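Local coordinates for malonyl coenzyme A-acyl carrier protein transacylase (Helicobacter pylori, PDB 2H1Y) that probably catalyses transfer of the malonyl group from malonyl-CoA to holo-acyl carrier protein, with release of CoA, at residues Leu65-Ala70 with Phe202-Val207; Gln22-Ile27 with Pro74-Val79; Ala142-Val147 with Trp166-Asn171; Gly130-Glu135 with Phe219-Leu224. All coordinates share one frame; numbering follows the deposited sequence.

Interaction 1: Leu65-Ala70 with Phe202-Val207; sequences LLKESA and FLEMSV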
loop_
_atom_site.group_PDB
_atom_site.type_symbol
_atom_site.label_atom_id
_atom_site.label_comp_id
_atom_site.label_asym_id
_atom_site.label_seq_id
_atom_site.Cartn_x
_atom_site.Cartn_y
_atom_site.Cartn_z
ATOM N N LEU A 65 -14.931 -11.454 -5.802
ATOM C CA LEU A 65 -15.117 -10.245 -4.966
ATOM C C LEU A 65 -13.786 -9.565 -4.590
ATOM O O LEU A 65 -13.642 -8.334 -4.684
ATOM C CB LEU A 65 -15.905 -10.602 -3.698
ATOM C CG LEU A 65 -16.720 -9.512 -3.005
ATOM C CD1 LEU A 65 -17.783 -8.948 -3.926
ATOM C CD2 LEU A 65 -17.362 -10.048 -1.751
ATOM N N LEU A 66 -12.823 -10.386 -4.173
ATOM C CA LEU A 66 -11.457 -9.954 -3.876
ATOM C C LEU A 66 -10.817 -9.163 -5.022
ATOM O O LEU A 66 -9.776 -8.526 -4.844
ATOM C CB LEU A 66 -10.603 -11.181 -3.526
ATOM C CG LEU A 66 -9.251 -11.135 -2.795
ATOM C CD1 LEU A 66 -8.088 -11.196 -3.766
ATOM C CD2 LEU A 66 -9.127 -9.949 -1.820
ATOM N N LYS A 67 -11.445 -9.208 -6.194
ATOM C CA LYS A 67 -10.988 -8.446 -7.356
ATOM C C LYS A 67 -11.348 -6.971 -7.273
ATOM O O LYS A 67 -10.709 -6.148 -7.918
ATOM C CB LYS A 67 -11.556 -9.044 -8.641
ATOM C CG LYS A 67 -10.655 -10.109 -9.236
ATOM C CD LYS A 67 -11.437 -11.103 -10.096
ATOM C CE LYS A 67 -10.636 -12.395 -10.316
ATOM N NZ LYS A 67 -9.182 -12.122 -10.606
ATOM N N GLU A 68 -12.374 -6.642 -6.490
ATOM C CA GLU A 68 -12.807 -5.261 -6.351
ATOM C C GLU A 68 -11.933 -4.486 -5.366
ATOM O O GLU A 68 -11.626 -4.983 -4.285
ATOM C CB GLU A 68 -14.291 -5.177 -5.946
ATOM C CG GLU A 68 -15.311 -5.552 -7.044
ATOM C CD GLU A 68 -14.782 -5.333 -8.471
ATOM O OE1 GLU A 68 -14.048 -6.215 -8.980
ATOM O OE2 GLU A 68 -15.097 -4.287 -9.079
ATOM N N SER A 69 -11.536 -3.272 -5.764
ATOM C CA SER A 69 -10.830 -2.334 -4.884
ATOM C C SER A 69 -11.457 -2.281 -3.492
ATOM O O SER A 69 -10.748 -2.195 -2.502
ATOM C CB SER A 69 -10.790 -0.918 -5.484
ATOM O OG SER A 69 -9.951 -0.844 -6.631
ATOM N N ALA A 70 -12.784 -2.358 -3.415
ATOM C CA ALA A 70 -13.463 -2.284 -2.124
ATOM C C ALA A 70 -13.142 -3.477 -1.215
ATOM O O ALA A 70 -13.244 -3.369 0.011
ATOM C CB ALA A 70 -14.961 -2.125 -2.303
ATOM N N PHE A 202 -0.890 -3.148 -18.629
ATOM C CA PHE A 202 -2.064 -2.557 -17.993
ATOM C C PHE A 202 -2.436 -3.287 -16.710
ATOM O O PHE A 202 -2.587 -4.503 -16.708
ATOM C CB PHE A 202 -3.262 -2.593 -18.939
ATOM C CG PHE A 202 -3.256 -1.502 -19.944
ATOM C CD1 PHE A 202 -3.897 -0.298 -19.673
ATOM C CD2 PHE A 202 -2.596 -1.669 -21.160
ATOM C CE1 PHE A 202 -3.888 0.723 -20.595
ATOM C CE2 PHE A 202 -2.572 -0.646 -22.097
ATOM C CZ PHE A 202 -3.222 0.552 -21.816
ATOM N N LEU A 203 -2.605 -2.548 -15.622
ATOM C CA LEU A 203 -3.096 -3.141 -14.386
ATOM C C LEU A 203 -4.565 -3.518 -14.543
ATOM O O LEU A 203 -5.243 -3.055 -15.449
ATOM C CB LEU A 203 -2.855 -2.211 -13.190
ATOM C CG LEU A 203 -1.651 -2.515 -12.279
ATOM C CD1 LEU A 203 -0.383 -2.890 -13.037
ATOM C CD2 LEU A 203 -1.363 -1.390 -11.309
ATOM N N GLU A 204 -5.043 -4.385 -13.668
ATOM C CA GLU A 204 -6.368 -4.966 -13.805
ATOM C C GLU A 204 -7.330 -4.282 -12.847
ATOM O O GLU A 204 -7.412 -4.642 -11.662
ATOM C CB GLU A 204 -6.283 -6.470 -13.519
ATOM C CG GLU A 204 -7.513 -7.281 -13.903
ATOM C CD GLU A 204 -7.160 -8.725 -14.207
ATOM O OE1 GLU A 204 -7.783 -9.641 -13.610
ATOM O OE2 GLU A 204 -6.241 -8.931 -15.038
ATOM N N MET A 205 -8.041 -3.285 -13.366
ATOM C CA MET A 205 -8.929 -2.426 -12.580
ATOM C C MET A 205 -9.452 -1.298 -13.468
ATOM O O MET A 205 -8.737 -0.809 -14.358
ATOM C CB MET A 205 -8.191 -1.830 -11.370
ATOM C CG MET A 205 -6.853 -1.155 -11.727
ATOM S SD MET A 205 -5.761 -0.882 -10.320
ATOM C CE MET A 205 -5.071 -2.529 -10.064
ATOM N N SER A 206 -10.699 -0.898 -13.232
ATOM C CA SER A 206 -11.268 0.272 -13.904
ATOM C C SER A 206 -11.226 1.483 -12.965
ATOM O O SER A 206 -12.249 2.157 -12.764
ATOM C CB SER A 206 -12.712 0.012 -14.356
ATOM O OG SER A 206 -13.016 -1.373 -14.389
ATOM N N VAL A 207 -10.059 1.719 -12.358
ATOM C CA VAL A 207 -9.812 2.909 -11.531
ATOM C C VAL A 207 -8.476 3.568 -11.851
ATOM O O VAL A 207 -7.474 2.901 -12.114
ATOM C CB VAL A 207 -9.923 2.667 -9.976
ATOM C CG1 VAL A 207 -11.309 2.250 -9.592
ATOM C CG2 VAL A 207 -8.895 1.670 -9.463
#
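K67 and S69 face E204 and V207 in a small, partly buried contact. It joins the start of helix 69-90 to the loop that leaves strand 199-202. That strand borders the antiparallel four-stranded sheet, the small ferredoxin-like subdomain of the malonyl-transferase fold. L65 opens a type I beta turn that ends at E68, closed by E68 N bonding to L65 O at 2.8 Å. The backbone nitrogens of L65 and L66 both bond to N63 OD1, so one side-chain oxygen holds the start of the turn. The L66 side chain turns from the loop 202-207 and packs on Q25 and A75. K67 is exposed and reaches out from the turn. The chain bends at its last torsion (chi4 -42°), and K67 NZ lies 4.1 Å from E204 OE1. This is too long for a salt bridge, so the two opposite charges probably attract only loosely at the surface. E204 meets the lysine with a chain extended beyond CG, and the two side chains cross obliquely. E68 sits at the N-cap position of helix 69-90. T72 OG1 hydrogen-bonds with both carbonyls, L66 O and E68 O, which must share its single proton. S69 then begins the helix and is buried. Its hydroxyl is satisfied by a hydrogen bond with Q22 NE2. A70 faces helix 119-137, touching H127 and Q134. Across from S69, V207 also packs on C137, and one of its methyls reaches the serine: V207 CG2 lies 3.9 Å from S69 OG, a van der Waals contact of a methyl with the hydroxyl oxygen.

Interaction 2: Gln22-Ile27 with Pro74-Val79; sequences QGSQCI and PAIYLV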
loop_
_atom_site.group_PDB
_atom_site.type_symbol
_atom_site.label_atom_id
_atom_site.label_comp_id
_atom_site.label_asym_id
_atom_site.label_seq_id
_atom_site.Cartn_x
_atom_site.Cartn_y
_atom_site.Cartn_z
ATOM N N GLN A 22 -1.968 -2.123 -3.508
ATOM C CA GLN A 22 -2.655 -2.907 -4.519
ATOM C C GLN A 22 -1.682 -3.585 -5.500
ATOM O O GLN A 22 -0.672 -2.987 -5.885
ATOM C CB GLN A 22 -3.684 -2.033 -5.236
ATOM C CG GLN A 22 -4.959 -2.784 -5.616
ATOM C CD GLN A 22 -6.187 -1.883 -5.590
ATOM O OE1 GLN A 22 -6.380 -1.064 -4.670
ATOM N NE2 GLN A 22 -7.029 -2.023 -6.616
ATOM N N GLY A 23 -2.007 -4.826 -5.891
ATOM C CA GLY A 23 -1.084 -5.720 -6.602
ATOM C C GLY A 23 -0.408 -6.815 -5.755
ATOM O O GLY A 23 0.277 -7.698 -6.303
ATOM N N SER A 24 -0.590 -6.774 -4.431
ATOM C CA SER A 24 0.015 -7.753 -3.524
ATOM C C SER A 24 -1.004 -8.754 -2.956
ATOM O O SER A 24 -0.638 -9.774 -2.362
ATOM C CB SER A 24 0.766 -7.040 -2.402
ATOM O OG SER A 24 -0.090 -6.213 -1.638
ATOM N N GLN A 25 -2.289 -8.473 -3.152
ATOM C CA GLN A 25 -3.318 -9.444 -2.808
ATOM C C GLN A 25 -3.127 -10.720 -3.626
ATOM O O GLN A 25 -2.626 -10.682 -4.755
ATOM C CB GLN A 25 -4.735 -8.878 -3.011
ATOM C CG GLN A 25 -5.224 -8.859 -4.453
ATOM C CD GLN A 25 -4.614 -7.742 -5.261
ATOM O OE1 GLN A 25 -3.718 -7.030 -4.798
ATOM N NE2 GLN A 25 -5.101 -7.572 -6.477
ATOM N N CYS A 26 -3.531 -11.846 -3.038
ATOM C CA CYS A 26 -3.362 -13.137 -3.660
ATOM C C CYS A 26 -4.315 -14.154 -3.067
ATOM O O CYS A 26 -4.673 -14.063 -1.896
ATOM C CB CYS A 26 -1.941 -13.613 -3.463
ATOM S SG CYS A 26 -1.475 -14.617 -4.825
ATOM N N ILE A 27 -4.731 -15.127 -3.873
ATOM C CA ILE A 27 -5.517 -16.233 -3.348
ATOM C C ILE A 27 -4.620 -16.995 -2.365
ATOM O O ILE A 27 -3.514 -17.401 -2.714
ATOM C CB ILE A 27 -6.137 -17.102 -4.477
ATOM C CG1 ILE A 27 -7.462 -16.480 -4.956
ATOM C CG2 ILE A 27 -6.453 -18.505 -3.986
ATOM C CD1 ILE A 27 -7.355 -15.335 -6.006
ATOM N N PRO A 74 -9.179 -3.616 1.989
ATOM C CA PRO A 74 -9.236 -4.183 3.340
ATOM C C PRO A 74 -8.641 -5.580 3.514
ATOM O O PRO A 74 -8.288 -5.948 4.637
ATOM C CB PRO A 74 -10.732 -4.199 3.656
ATOM C CG PRO A 74 -11.391 -4.286 2.353
ATOM C CD PRO A 74 -10.521 -3.526 1.388
ATOM N N ALA A 75 -8.498 -6.351 2.443
ATOM C CA ALA A 75 -7.865 -7.669 2.568
ATOM C C ALA A 75 -6.370 -7.499 2.825
ATOM O O ALA A 75 -5.790 -8.150 3.714
ATOM C CB ALA A 75 -8.089 -8.486 1.319
ATOM N N ILE A 76 -5.746 -6.612 2.043
ATOM C CA ILE A 76 -4.331 -6.306 2.226
ATOM C C ILE A 76 -4.156 -5.753 3.643
ATOM O O ILE A 76 -3.305 -6.231 4.401
ATOM C CB ILE A 76 -3.807 -5.350 1.133
ATOM C CG1 ILE A 76 -3.946 -6.004 -0.239
ATOM C CG2 ILE A 76 -2.359 -4.967 1.393
ATOM C CD1 ILE A 76 -3.716 -5.086 -1.406
ATOM N N TYR A 77 -4.994 -4.790 4.037
ATOM C CA TYR A 77 -4.883 -4.300 5.420
ATOM C C TYR A 77 -4.930 -5.457 6.419
ATOM O O TYR A 77 -4.155 -5.491 7.383
ATOM C CB TYR A 77 -5.941 -3.249 5.767
ATOM C CG TYR A 77 -6.007 -2.925 7.268
ATOM C CD1 TYR A 77 -4.989 -2.195 7.909
ATOM C CD2 TYR A 77 -7.081 -3.372 8.045
ATOM C CE1 TYR A 77 -5.052 -1.918 9.275
ATOM C CE2 TYR A 77 -7.157 -3.100 9.400
ATOM C CZ TYR A 77 -6.148 -2.381 10.015
ATOM O OH TYR A 77 -6.270 -2.114 11.367
ATOM N N LEU A 78 -5.830 -6.404 6.176
ATOM C CA LEU A 78 -6.051 -7.499 7.112
ATOM C C LEU A 78 -4.783 -8.297 7.380
ATOM O O LEU A 78 -4.376 -8.481 8.527
ATOM C CB LEU A 78 -7.117 -8.418 6.561
ATOM C CG LEU A 78 -8.116 -9.073 7.493
ATOM C CD1 LEU A 78 -8.746 -10.205 6.699
ATOM C CD2 LEU A 78 -7.487 -9.557 8.832
ATOM N N VAL A 79 -4.151 -8.776 6.321
ATOM C CA VAL A 79 -2.930 -9.546 6.482
ATOM C C VAL A 79 -1.793 -8.677 7.088
ATOM O O VAL A 79 -1.091 -9.117 8.019
ATOM C CB VAL A 79 -2.554 -10.250 5.169
ATOM C CG1 VAL A 79 -1.251 -11.049 5.310
ATOM C CG2 VAL A 79 -3.737 -11.141 4.683
#
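I76 is the one residue of helix 69-90 between P74 and V79 that makes close contact with the loop 22-27. Its side chain points toward the loop and ends among Q22, S24 and Q25. CD1 does most of the touching. It lies 3.9 Å from Q22 CA, 3.8 Å from S24 OG and 3.9 Å from Q25 OE1. The extended second torsion (chi2 169°) carries this methyl away from the helix and into the bend of the loop. Lower on the same side chain, I76 CG1 meets Q25 CB at 4.1 Å. I76 also packs on L105, at the start of helix 105-116. The loop carries the GQGSQ sequence, a signature of this acyltransferase family, and L105 belongs to the GHSLG motif that holds the nucleophilic serine in FabD enzymes. I76 thus touches both motifs, consistent with a place near the active site. The polar ends near it are held by other bonds. S24 OG hydrogen-bonds with G21 O. Q25 folds back at chi2 (-77°), and its OE1 accepts the backbone N-H of G23 at 3.0 Å. That donor lies in the carbonyl plane, on a lone pair, but the N-H points rather off line (134°). Q22 OE1 bonds to Q73 NE2, just before the helix segment. The loose side begins at G23, which is exposed and stands on the far side of the loop from the helix. It has a positive phi and carries no side chain. Beyond Q25 the chain departs from the helix, and C26 and I27 are exposed to solvent.

Interaction 3: Ala142-Val147 with Trp166-Asn171; sequences ASMMVV and WCANFN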
loop_
_atom_site.group_PDB
_atom_site.type_symbol
_atom_site.label_atom_id
_atom_site.label_comp_id
_atom_site.label_asym_id
_atom_site.label_seq_id
_atom_site.Cartn_x
_atom_site.Cartn_y
_atom_site.Cartn_z
ATOM N N ALA A 142 -11.474 4.122 -16.880
ATOM C CA ALA A 142 -10.248 4.496 -16.220
ATOM C C ALA A 142 -9.386 3.267 -16.051
ATOM O O ALA A 142 -9.894 2.159 -15.849
ATOM C CB ALA A 142 -10.551 5.125 -14.871
ATOM N N SER A 143 -8.079 3.464 -16.149
ATOM C CA SER A 143 -7.150 2.398 -15.858
ATOM C C SER A 143 -5.793 2.905 -15.388
ATOM O O SER A 143 -5.550 4.113 -15.324
ATOM C CB SER A 143 -6.970 1.495 -17.074
ATOM O OG SER A 143 -6.394 0.275 -16.646
ATOM N N MET A 144 -4.924 1.960 -15.043
ATOM C CA MET A 144 -3.531 2.241 -14.731
ATOM C C MET A 144 -2.577 1.370 -15.566
ATOM O O MET A 144 -2.910 0.234 -15.936
ATOM C CB MET A 144 -3.305 2.121 -13.226
ATOM C CG MET A 144 -3.792 3.373 -12.488
ATOM S SD MET A 144 -3.867 3.218 -10.714
ATOM C CE MET A 144 -2.206 3.630 -10.216
ATOM N N MET A 145 -1.405 1.906 -15.889
ATOM C CA MET A 145 -0.526 1.248 -16.840
ATOM C C MET A 145 0.933 1.286 -16.404
ATOM O O MET A 145 1.547 2.361 -16.344
ATOM C CB MET A 145 -0.706 1.897 -18.221
ATOM C CG MET A 145 0.249 1.416 -19.303
ATOM S SD MET A 145 -0.044 2.186 -20.918
ATOM C CE MET A 145 0.676 3.809 -20.677
ATOM N N VAL A 146 1.502 0.116 -16.135
ATOM C CA VAL A 146 2.924 0.039 -15.757
ATOM C C VAL A 146 3.822 0.263 -16.980
ATOM O O VAL A 146 3.687 -0.417 -17.986
ATOM C CB VAL A 146 3.293 -1.317 -15.064
ATOM C CG1 VAL A 146 4.682 -1.271 -14.516
ATOM C CG2 VAL A 146 2.382 -1.619 -13.923
ATOM N N VAL A 147 4.732 1.223 -16.887
ATOM C CA VAL A 147 5.777 1.407 -17.890
ATOM C C VAL A 147 7.132 1.026 -17.288
ATOM O O VAL A 147 7.390 1.289 -16.136
ATOM C CB VAL A 147 5.834 2.866 -18.427
ATOM C CG1 VAL A 147 6.695 2.942 -19.681
ATOM C CG2 VAL A 147 4.443 3.404 -18.740
ATOM N N TRP A 166 -1.728 10.756 -16.440
ATOM C CA TRP A 166 -0.926 11.272 -15.349
ATOM C C TRP A 166 0.005 10.201 -14.805
ATOM O O TRP A 166 -0.319 9.015 -14.824
ATOM C CB TRP A 166 -1.843 11.739 -14.215
ATOM C CG TRP A 166 -2.701 12.943 -14.555
ATOM C CD1 TRP A 166 -2.379 14.265 -14.370
ATOM C CD2 TRP A 166 -4.021 12.929 -15.121
ATOM N NE1 TRP A 166 -3.414 15.068 -14.793
ATOM C CE2 TRP A 166 -4.430 14.281 -15.265
ATOM C CE3 TRP A 166 -4.892 11.912 -15.525
ATOM C CZ2 TRP A 166 -5.664 14.636 -15.792
ATOM C CZ3 TRP A 166 -6.117 12.264 -16.053
ATOM C CH2 TRP A 166 -6.490 13.618 -16.192
ATOM N N CYS A 167 1.150 10.628 -14.302
ATOM C CA CYS A 167 2.009 9.789 -13.486
ATOM C C CYS A 167 1.406 9.512 -12.098
ATOM O O CYS A 167 1.043 10.437 -11.357
ATOM C CB CYS A 167 3.370 10.464 -13.339
ATOM S SG CYS A 167 4.276 10.616 -14.890
ATOM N N ALA A 168 1.340 8.237 -11.730
ATOM C CA ALA A 168 0.648 7.820 -10.506
ATOM C C ALA A 168 1.535 7.147 -9.463
ATOM O O ALA A 168 1.291 7.271 -8.261
ATOM C CB ALA A 168 -0.522 6.930 -10.854
ATOM N N ASN A 169 2.538 6.405 -9.921
ATOM C CA ASN A 169 3.544 5.847 -9.025
ATOM C C ASN A 169 4.926 6.121 -9.570
ATOM O O ASN A 169 5.169 5.957 -10.780
ATOM C CB ASN A 169 3.440 4.328 -8.925
ATOM C CG ASN A 169 2.140 3.836 -8.338
ATOM O OD1 ASN A 169 1.263 4.603 -7.904
ATOM N ND2 ASN A 169 2.004 2.518 -8.327
ATOM N N PHE A 170 5.839 6.488 -8.680
ATOM C CA PHE A 170 7.262 6.403 -8.970
ATOM C C PHE A 170 7.886 5.308 -8.091
ATOM O O PHE A 170 8.265 5.523 -6.931
ATOM C CB PHE A 170 7.949 7.767 -8.777
ATOM C CG PHE A 170 7.357 8.884 -9.621
ATOM C CD1 PHE A 170 6.745 9.980 -9.014
ATOM C CD2 PHE A 170 7.424 8.842 -11.013
ATOM C CE1 PHE A 170 6.202 11.017 -9.779
ATOM C CE2 PHE A 170 6.880 9.868 -11.785
ATOM C CZ PHE A 170 6.266 10.962 -11.162
ATOM N N ASN A 171 7.989 4.119 -8.661
ATOM C CA ASN A 171 8.357 2.941 -7.886
ATOM C C ASN A 171 9.841 2.652 -7.891
ATOM O O ASN A 171 10.310 1.727 -7.198
ATOM C CB ASN A 171 7.559 1.741 -8.365
ATOM C CG ASN A 171 6.097 1.874 -8.051
ATOM O OD1 ASN A 171 5.707 2.530 -7.080
ATOM N ND2 ASN A 171 5.271 1.252 -8.865
#
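A buried apolar contact links M144 and A168, from two strands that are not neighbours in the sheet. Strands 142-148 and 165-172 belong to the antiparallel four-stranded sheet of the small ferredoxin-like subdomain. Strand 175-179 runs between them, and the contact reaches over it on one face. No hydrogen bond joins the two segments. The nearest alpha carbons, M144 CA and A168 CA, are 8.2 Å apart, and side chains fill the distance. M144 points toward the other strand, and its last bend (chi3 86°) turns the methyl across. CE meets A168 CB at 3.8 Å. The same methionine packs on V177 of the middle strand and on S209 from a loop. A168 and N169 both face V177, which makes a classic beta bulge. The bulge puts two successive side chains on the same side as M144, and N169 also comes near its methyl group. Backbone bonds bind strand 142-148 on both edges. M145 pairs with L178 and V147 with V176 on one side. V146 pairs with V201 on the other. The opposite face of the sheet carries M145, which packs on V200 and L178. C167 and F170 rest on helix 152-160. Near the end of strand 165-172, N171 OD1 bonds to H103 NE2 and N171 ND2 to Q175 OE1, which ties this strand to the GHSLG motif of the larger subdomain. Between M144 and A168 only a thioether methyl and an alanine methyl touch, so dispersion and burial hold the pair, with no directional bond to fix its geometry.

Interaction 4: Gly130-Glu135 with Phe219-Leu224; sequences GKMMQE and FKFQEL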
loop_
_atom_site.group_PDB
_atom_site.type_symbol
_atom_site.label_atom_id
_atom_site.label_comp_id
_atom_site.label_asym_id
_atom_site.label_seq_id
_atom_site.Cartn_x
_atom_site.Cartn_y
_atom_site.Cartn_z
ATOM N N GLY A 130 -11.707 2.028 -1.238
ATOM C CA GLY A 130 -11.843 1.251 -2.469
ATOM C C GLY A 130 -13.154 1.522 -3.186
ATOM O O GLY A 130 -13.198 1.605 -4.421
ATOM N N LYS A 131 -14.222 1.662 -2.404
ATOM C CA LYS A 131 -15.553 1.868 -2.953
ATOM C C LYS A 131 -15.610 3.228 -3.625
ATOM O O LYS A 131 -16.114 3.361 -4.756
ATOM C CB LYS A 131 -16.583 1.788 -1.833
ATOM C CG LYS A 131 -17.963 1.448 -2.287
ATOM C CD LYS A 131 -18.914 1.273 -1.098
ATOM C CE LYS A 131 -20.199 0.568 -1.543
ATOM N NZ LYS A 131 -20.705 1.125 -2.846
ATOM N N MET A 132 -15.058 4.229 -2.945
ATOM C CA MET A 132 -15.053 5.588 -3.471
ATOM C C MET A 132 -14.153 5.760 -4.700
ATOM O O MET A 132 -14.464 6.523 -5.614
ATOM C CB MET A 132 -14.705 6.583 -2.378
ATOM C CG MET A 132 -15.718 6.627 -1.256
ATOM S SD MET A 132 -15.149 7.711 0.055
ATOM C CE MET A 132 -16.515 7.628 1.225
ATOM N N MET A 133 -13.052 5.026 -4.732
ATOM C CA MET A 133 -12.200 4.996 -5.925
ATOM C C MET A 133 -12.948 4.381 -7.115
ATOM O O MET A 133 -12.830 4.862 -8.251
ATOM C CB MET A 133 -10.875 4.263 -5.653
ATOM C CG MET A 133 -9.836 5.102 -4.904
ATOM S SD MET A 133 -8.287 4.265 -4.447
ATOM C CE MET A 133 -7.818 3.519 -6.016
ATOM N N GLN A 134 -13.733 3.337 -6.853
ATOM C CA GLN A 134 -14.501 2.687 -7.911
ATOM C C GLN A 134 -15.632 3.572 -8.395
ATOM O O GLN A 134 -15.848 3.701 -9.593
ATOM C CB GLN A 134 -15.045 1.333 -7.456
ATOM C CG GLN A 134 -13.959 0.350 -7.048
ATOM C CD GLN A 134 -14.477 -1.079 -6.919
ATOM O OE1 GLN A 134 -14.451 -1.850 -7.896
ATOM N NE2 GLN A 134 -14.937 -1.447 -5.708
ATOM N N GLU A 135 -16.342 4.183 -7.454
ATOM C CA GLU A 135 -17.446 5.082 -7.783
ATOM C C GLU A 135 -16.963 6.300 -8.557
ATOM O O GLU A 135 -17.556 6.660 -9.579
ATOM C CB GLU A 135 -18.164 5.535 -6.524
ATOM C CG GLU A 135 -18.914 4.418 -5.773
ATOM C CD GLU A 135 -19.350 4.849 -4.369
ATOM O OE1 GLU A 135 -19.086 6.014 -3.960
ATOM O OE2 GLU A 135 -19.954 4.011 -3.672
ATOM N N PHE A 219 -13.208 15.198 -0.436
ATOM C CA PHE A 219 -13.967 15.631 0.721
ATOM C C PHE A 219 -14.625 14.508 1.545
ATOM O O PHE A 219 -14.457 14.485 2.767
ATOM C CB PHE A 219 -14.947 16.782 0.462
ATOM C CG PHE A 219 -15.310 17.461 1.724
ATOM C CD1 PHE A 219 -14.500 18.484 2.220
ATOM C CD2 PHE A 219 -16.364 16.973 2.514
ATOM C CE1 PHE A 219 -14.775 19.071 3.455
ATOM C CE2 PHE A 219 -16.651 17.538 3.740
ATOM C CZ PHE A 219 -15.853 18.589 4.225
ATOM N N LYS A 220 -15.370 13.607 0.895
ATOM C CA LYS A 220 -15.989 12.458 1.583
ATOM C C LYS A 220 -14.971 11.629 2.378
ATOM O O LYS A 220 -15.262 11.146 3.476
ATOM C CB LYS A 220 -16.733 11.546 0.600
ATOM C CG LYS A 220 -18.058 12.105 0.091
ATOM C CD LYS A 220 -19.085 10.992 -0.255
ATOM C CE LYS A 220 -19.725 10.345 1.007
ATOM N NZ LYS A 220 -21.071 9.733 0.734
ATOM N N PHE A 221 -13.775 11.483 1.816
ATOM C CA PHE A 221 -12.736 10.718 2.465
ATOM C C PHE A 221 -12.198 11.455 3.682
ATOM O O PHE A 221 -12.062 10.879 4.757
ATOM C CB PHE A 221 -11.617 10.353 1.478
ATOM C CG PHE A 221 -10.809 9.174 1.913
ATOM C CD1 PHE A 221 -11.419 7.951 2.156
ATOM C CD2 PHE A 221 -9.454 9.286 2.108
ATOM C CE1 PHE A 221 -10.684 6.866 2.576
ATOM C CE2 PHE A 221 -8.714 8.205 2.518
ATOM C CZ PHE A 221 -9.324 6.989 2.753
ATOM N N GLN A 222 -11.933 12.741 3.512
ATOM C CA GLN A 222 -11.493 13.609 4.605
ATOM C C GLN A 222 -12.440 13.498 5.803
ATOM O O GLN A 222 -12.012 13.257 6.941
ATOM C CB GLN A 222 -11.444 15.041 4.106
ATOM C CG GLN A 222 -10.362 15.889 4.717
ATOM C CD GLN A 222 -10.003 17.069 3.824
ATOM O OE1 GLN A 222 -9.531 16.892 2.690
ATOM N NE2 GLN A 222 -10.233 18.288 4.332
ATOM N N GLU A 223 -13.732 13.634 5.525
ATOM C CA GLU A 223 -14.783 13.446 6.526
ATOM C C GLU A 223 -14.633 12.124 7.286
ATOM O O GLU A 223 -14.686 12.100 8.521
ATOM C CB GLU A 223 -16.148 13.525 5.854
ATOM C CG GLU A 223 -17.331 13.475 6.801
ATOM C CD GLU A 223 -18.659 13.523 6.050
ATOM O OE1 GLU A 223 -18.771 12.842 5.004
ATOM O OE2 GLU A 223 -19.580 14.246 6.505
ATOM N N LEU A 224 -14.426 11.040 6.548
ATOM C CA LEU A 224 -14.264 9.725 7.166
ATOM C C LEU A 224 -12.984 9.563 8.016
ATOM O O LEU A 224 -13.001 8.884 9.045
ATOM C CB LEU A 224 -14.389 8.629 6.117
ATOM C CG LEU A 224 -15.813 8.277 5.678
ATOM C CD1 LEU A 224 -15.829 6.810 5.267
ATOM C CD2 LEU A 224 -16.892 8.525 6.762
#
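E135 N bonds to K131 O at 2.8 Å, the shortest polar bond here. M132 sits in this turn of helix 119-137 and touches K220, F221 and L224. K131 and E135 are joined again by their side chains. K131 NZ makes a salt bridge with E135 OE2 at 3.1 Å and meets that oxygen nearly along its C-O axis. E135 also has K220 on the facing helix, but E135 OE1 and K220 NZ are 6.3 Å apart, so any attraction is probably weak. M132 carries the contact itself. Its chain is extended beyond CG (chi3 179°) and spans the distance between the helices. CE touches K220 CB at 4.0 Å and L224 CD1 at 4.2 Å. SD lies 4.3 Å from F221 CD1, oblique to the ring. M132 crosses the K220 side chain at about a right angle, and its methyl meets the base of the lysine, while the rest of the lysine chain runs on past it to the exposed surface. The helix segments run antiparallel at 172°, with axes 11.1 Å apart. At this spacing the extended M132 reaches across to side chains of the other helix. F221 packs on L125 and R129 and L224 on L125 and Q128, all earlier on helix 119-137. M133 turns to Q73, and Q134 to S69 and A70, so helix 119-137 lies between helix 218-228 and helix 69-90.

Interactions 1 and 2 share helix 69-90, with centres 12 Å apart. M205 CE of interaction 1 packs on Q22 NE2 of interaction 2 at 4.0 Å. Interaction 1 also reaches interaction 3, because L203 N probably bonds to M144 O at 2.8 Å. It meets interaction 4 where V207 CG1 packs on Q134 CA at 3.6 Å. It thus touches all the other three. Interactions 2 and 3 do not touch, their nearest atoms being about 7 Å apart. Yet both probably border the active-site region, as both have a residue that reaches the GHSLG motif. Interaction 4 lies farthest out, its centre about 16 Å from the centre of the chain.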